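Local coordinates for protein M32 carboxypeptidase (PDB 7A03) that probably removes amino acids from the C-terminal ends of peptides, as a metal-dependent carboxypeptidase of family M32, at residues 128-131 with 132-135; 380-383 with 384-387. All coordinates share one frame; numbering follows the deposited sequence.

Contact 1 of 2, residues 128-131 with 132-135; sequences DYQV and FEPA
Tyr-129 and Glu-133 meet through the aromatic ring and the aliphatic part of the acid. Tyr-129 CE2 lies 3.7 Å from Glu-133 CG, and Glu-133 CA sits over one face of the ring. The carboxylate plane stands steeply to the ring, at 73°. Tyr-129 CG is roughly anti to the backbone N (chi1 160°), which swings the ring along the helix toward the next turn. At its other side Tyr-129 CE1 comes to the edge of the Phe-132 ring, near its plane, 4.1 Å from Phe-132 CD2. Gln-130 also bends back: its chain turns at chi2, and Gln-130 OE1 ends 3.6 Å from Glu-133 CB.

The backbone under these side chains is a loosely bonded first turn. Phe-132 N reaches Tyr-129 O at 2.8 Å, but the bond is strongly bent and weak. Glu-133 N makes a long, weak bond to Gln-130 O. Pro-134 has no N-H to give; Pro-134 CD packs 3.4 Å from Gln-130 O. The backbone N of Ala-135 donates to a water at 2.8 Å, and the same water donates to Val-131 O at 2.7 Å. The water thus bridges the turn at the proline kink.

Asp-128 is the N-cap of helix 129-150. Asp-128 OD2 accepts from Gln-130 N at 2.9 Å, met from above the carboxylate plane (58° out of it).

Further out, Tyr-129 OH bonds to Thr-379 O, and Glu-133 OE2 forms a salt bridge with Lys-380. Phe-132 meets the ring of Trp-120 edge-to-face. The buried Glu-133 therefore has its charge paired, which would probably favour the ionised acid, while its methylene groups serve as an apolar neighbour for the tyrosine.

Contact 2 of 2, residues 380-383 with 384-387; sequences KDLN and KTWN
Leu-382 O and Asn-383 O accept the two good backbone bonds of this turn. Trp-386 N lies 2.9 Å from Leu-382 O. Asn-387 N bonds to Asn-383 O, also at 2.9 Å. Nearer the start the bonds are weak. Asp-381 O takes two of them, from Lys-384 N at 3.2 Å and from Thr-385 N at 3.4 Å.

This is the opening turn of helix 382-394. Asp-381 holds the N-cap position, yet its side chain makes no capping bond. A water bridges the turn: it donates to Lys-380 O at 3.0 Å and accepts from Thr-385 OG1 at 2.7 Å.

Among the side chains, Leu-382 CD1 comes within 4.2 Å of Thr-385 CB, a loose approach. Asn-383 CG stands between its own backbone N and carbonyl carbon (chi1 57°), and this folds the amide back beside Lys-384 N. Asn-387 CG is set beside its own backbone N (chi1 -61°). There Asn-387 CG lies 3.0 Å from Asn-383 O, a close approach without a side-chain hydrogen bond. The Asn-387 side chain also touches Val-398 in a loop. An alanine at Asn-387 would lack the amide set against Asn-383 O, and would probably open a gap beside the Val-398 loop.

Partners outside the turn hold the remaining groups. Lys-384 NZ forms a salt bridge with Asp-388. The Trp-386 ring, buried against Arg-365 and Ile-368 of helix 358-374, stacks with Tyr-390.

In the fold
Both contacts are first turns of helices, partly buried, about 27 and 26 Å from the centre of the chain, measured from the centre of each. Contacts 1 and 2 are about 11 Å apart, centre to centre. Contact 1 begins helix 129-150 and contact 2 begins helix 382-394. The Glu-133 to Lys-380 salt bridge joins the two turns, and the Tyr-129 hydroxyl packs on Leu-382. Contact 1 has the capping side chain and a proline kink; its buried Phe-132 packs on Ala-123 of helix 103-126 and, with Tyr-129, on Leu-406. Contact 2 has no side-chain cap, but firmer backbone bonds past its start. Tyr-129, Phe-132 and Glu-133 are buried in contact 1, only Leu-382 and Trp-386 in contact 2.

Contact 1 of 2, residues 128-131 with 132-135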
loop_
_atom_site.group_PDB
_atom_site.type_symbol
_atom_site.label_atom_id
_atom_site.label_comp_id
_atom_site.label_asym_id
_atom_site.label_seq_id
_atom_site.Cartn_x
_atom_site.Cartn_y
_atom_site.Cartn_z
ATOM N N ASP A 128 7.074 -9.552 -24.986
ATOM C CA ASP A 128 5.928 -10.149 -25.668
ATOM C C ASP A 128 5.020 -10.787 -24.632
ATOM O O ASP A 128 5.416 -11.747 -23.963
ATOM C CB ASP A 128 6.376 -11.195 -26.696
ATOM C CG ASP A 128 5.213 -11.790 -27.480
ATOM O OD1 ASP A 128 5.465 -12.633 -28.364
ATOM O OD2 ASP A 128 4.047 -11.419 -27.230
ATOM N N TYR A 129 3.790 -10.278 -24.538
ATOM C CA TYR A 129 2.849 -10.795 -23.555
ATOM C C TYR A 129 2.479 -12.246 -23.831
ATOM O O TYR A 129 2.198 -13.002 -22.892
ATOM C CB TYR A 129 1.591 -9.923 -23.535
ATOM C CG TYR A 129 0.402 -10.619 -22.920
ATOM C CD1 TYR A 129 0.284 -10.736 -21.543
ATOM C CD2 TYR A 129 -0.591 -11.175 -23.715
ATOM C CE1 TYR A 129 -0.795 -11.386 -20.972
ATOM C CE2 TYR A 129 -1.678 -11.824 -23.154
ATOM C CZ TYR A 129 -1.771 -11.921 -21.779
ATOM O OH TYR A 129 -2.845 -12.567 -21.219
ATOM N N GLN A 130 2.458 -12.653 -25.106
ATOM C CA GLN A 130 2.053 -14.014 -25.438
ATOM C C GLN A 130 2.975 -15.057 -24.824
ATOM O O GLN A 130 2.565 -16.211 -24.661
ATOM C CB GLN A 130 1.930 -14.191 -26.954
ATOM C CG GLN A 130 0.916 -13.255 -27.599
ATOM C CD GLN A 130 -0.497 -13.447 -27.062
ATOM O OE1 GLN A 130 -0.820 -14.478 -26.469
ATOM N NE2 GLN A 130 -1.345 -12.441 -27.262
ATOM N N VAL A 131 4.202 -14.674 -24.466
ATOM C CA VAL A 131 5.069 -15.569 -23.706
ATOM C C VAL A 131 4.480 -15.832 -22.326
ATOM O O VAL A 131 4.528 -16.958 -21.814
ATOM C CB VAL A 131 6.489 -14.978 -23.623
ATOM C CG1 VAL A 131 7.323 -15.734 -22.610
ATOM C CG2 VAL A 131 7.153 -14.998 -24.990
ATOM N N PHE A 132 3.914 -14.796 -21.705
ATOM C CA PHE A 132 3.317 -14.902 -20.381
ATOM C C PHE A 132 1.920 -15.499 -20.422
ATOM O O PHE A 132 1.450 -16.017 -19.403
ATOM C CB PHE A 132 3.264 -13.494 -19.767
ATOM C CG PHE A 132 2.799 -13.444 -18.330
ATOM C CD1 PHE A 132 3.412 -14.207 -17.352
ATOM C CD2 PHE A 132 1.766 -12.590 -17.956
ATOM C CE1 PHE A 132 2.991 -14.139 -16.025
ATOM C CE2 PHE A 132 1.339 -12.523 -16.637
ATOM C CZ PHE A 132 1.954 -13.298 -15.670
ATOM N N GLU A 133 1.258 -15.452 -21.577
ATOM C CA GLU A 133 -0.173 -15.748 -21.624
ATOM C C GLU A 133 -0.569 -17.127 -21.096
ATOM O O GLU A 133 -1.580 -17.206 -20.377
ATOM C CB GLU A 133 -0.737 -15.462 -23.023
ATOM C CG GLU A 133 -2.241 -15.511 -23.096
ATOM C CD GLU A 133 -2.778 -16.934 -23.154
ATOM O OE1 GLU A 133 -2.041 -17.840 -23.595
ATOM O OE2 GLU A 133 -3.921 -17.160 -22.721
ATOM N N PRO A 134 0.111 -18.231 -21.433
ATOM C CA PRO A 134 -0.333 -19.532 -20.891
ATOM C C PRO A 134 -0.276 -19.617 -19.371
ATOM O O PRO A 134 -1.226 -20.115 -18.739
ATOM C CB PRO A 134 0.608 -20.533 -21.580
ATOM C CG PRO A 134 1.012 -19.855 -22.844
ATOM C CD PRO A 134 1.139 -18.400 -22.476
ATOM N N ALA A 135 0.820 -19.147 -18.767
ATOM C CA ALA A 135 0.919 -19.136 -17.309
ATOM C C ALA A 135 -0.185 -18.288 -16.689
ATOM O O ALA A 135 -0.787 -18.677 -15.678
ATOM C CB ALA A 135 2.298 -18.648 -16.864
HETATM O O HOH W 1 3.311 -18.612 -20.030
#

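Contact 2 of 2, residues 380-383 with 384-387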
loop_
_atom_site.group_PDB
_atom_site.type_symbol
_atom_site.label_atom_id
_atom_site.label_comp_id
_atom_site.label_asym_id
_atom_site.label_seq_id
_atom_site.Cartn_x
_atom_site.Cartn_y
_atom_site.Cartn_z
ATOM N N LYS A 380 -6.677 -14.387 -23.542
ATOM C CA LYS A 380 -6.238 -14.346 -24.930
ATOM C C LYS A 380 -6.258 -12.895 -25.403
ATOM O O LYS A 380 -7.288 -12.220 -25.300
ATOM C CB LYS A 380 -7.169 -15.203 -25.791
ATOM C CG LYS A 380 -7.121 -16.716 -25.513
ATOM C CD LYS A 380 -5.747 -17.170 -25.043
ATOM C CE LYS A 380 -5.627 -18.694 -24.966
ATOM N NZ LYS A 380 -5.598 -19.163 -23.543
ATOM N N ASP A 381 -5.116 -12.411 -25.895
ATOM C CA ASP A 381 -5.000 -11.036 -26.386
ATOM C C ASP A 381 -5.301 -10.015 -25.287
ATOM O O ASP A 381 -5.933 -8.982 -25.521
ATOM C CB ASP A 381 -5.867 -10.795 -27.625
ATOM C CG ASP A 381 -5.127 -11.076 -28.917
ATOM O OD1 ASP A 381 -4.394 -10.182 -29.390
ATOM O OD2 ASP A 381 -5.279 -12.190 -29.461
ATOM N N LEU A 382 -4.858 -10.315 -24.068
ATOM C CA LEU A 382 -5.068 -9.365 -22.982
ATOM C C LEU A 382 -4.279 -8.081 -23.203
ATOM O O LEU A 382 -4.674 -7.019 -22.706
ATOM C CB LEU A 382 -4.707 -10.012 -21.648
ATOM C CG LEU A 382 -5.139 -9.251 -20.393
ATOM C CD1 LEU A 382 -6.652 -9.145 -20.336
ATOM C CD2 LEU A 382 -4.602 -9.923 -19.156
ATOM N N ASN A 383 -3.166 -8.153 -23.940
ATOM C CA ASN A 383 -2.400 -6.943 -24.223
ATOM C C ASN A 383 -3.231 -5.939 -25.015
ATOM O O ASN A 383 -3.183 -4.736 -24.741
ATOM C CB ASN A 383 -1.102 -7.291 -24.950
ATOM C CG ASN A 383 -1.344 -8.051 -26.234
ATOM O OD1 ASN A 383 -2.254 -8.872 -26.320
ATOM N ND2 ASN A 383 -0.532 -7.774 -27.248
ATOM N N LYS A 384 -4.019 -6.413 -25.983
ATOM C CA LYS A 384 -4.883 -5.506 -26.733
ATOM C C LYS A 384 -5.945 -4.883 -25.835
ATOM O O LYS A 384 -6.217 -3.679 -25.926
ATOM C CB LYS A 384 -5.529 -6.234 -27.914
ATOM C CG LYS A 384 -6.364 -5.317 -28.799
ATOM C CD LYS A 384 -7.524 -6.033 -29.462
ATOM C CE LYS A 384 -8.829 -5.267 -29.281
ATOM N NZ LYS A 384 -8.974 -4.149 -30.255
ATOM N N THR A 385 -6.554 -5.691 -24.964
ATOM C CA THR A 385 -7.539 -5.178 -24.016
ATOM C C THR A 385 -6.933 -4.083 -23.147
ATOM O O THR A 385 -7.512 -2.996 -22.981
ATOM C CB THR A 385 -8.017 -6.343 -23.145
ATOM O OG1 THR A 385 -8.605 -7.348 -23.986
ATOM C CG2 THR A 385 -9.030 -5.877 -22.123
ATOM N N TRP A 386 -5.765 -4.375 -22.575
ATOM C CA TRP A 386 -5.035 -3.422 -21.752
ATOM C C TRP A 386 -4.784 -2.129 -22.518
ATOM O O TRP A 386 -5.088 -1.033 -22.031
ATOM C CB TRP A 386 -3.714 -4.072 -21.335
ATOM C CG TRP A 386 -2.829 -3.239 -20.476
ATOM C CD1 TRP A 386 -2.011 -2.218 -20.872
ATOM C CD2 TRP A 386 -2.643 -3.372 -19.063
ATOM N NE1 TRP A 386 -1.344 -1.699 -19.797
ATOM C CE2 TRP A 386 -1.708 -2.393 -18.671
ATOM C CE3 TRP A 386 -3.184 -4.224 -18.091
ATOM C CZ2 TRP A 386 -1.305 -2.233 -17.347
ATOM C CZ3 TRP A 386 -2.781 -4.072 -16.774
ATOM C CH2 TRP A 386 -1.847 -3.081 -16.415
ATOM N N ASN A 387 -4.231 -2.245 -23.728
ATOM C CA ASN A 387 -3.889 -1.057 -24.500
ATOM C C ASN A 387 -5.124 -0.232 -24.827
ATOM O O ASN A 387 -5.075 1.004 -24.792
ATOM C CB ASN A 387 -3.147 -1.455 -25.776
ATOM C CG ASN A 387 -1.844 -2.194 -25.493
ATOM O OD1 ASN A 387 -1.397 -2.298 -24.346
ATOM N ND2 ASN A 387 -1.230 -2.713 -26.547
HETATM O O HOH W 2 -8.237 -9.967 -23.608
#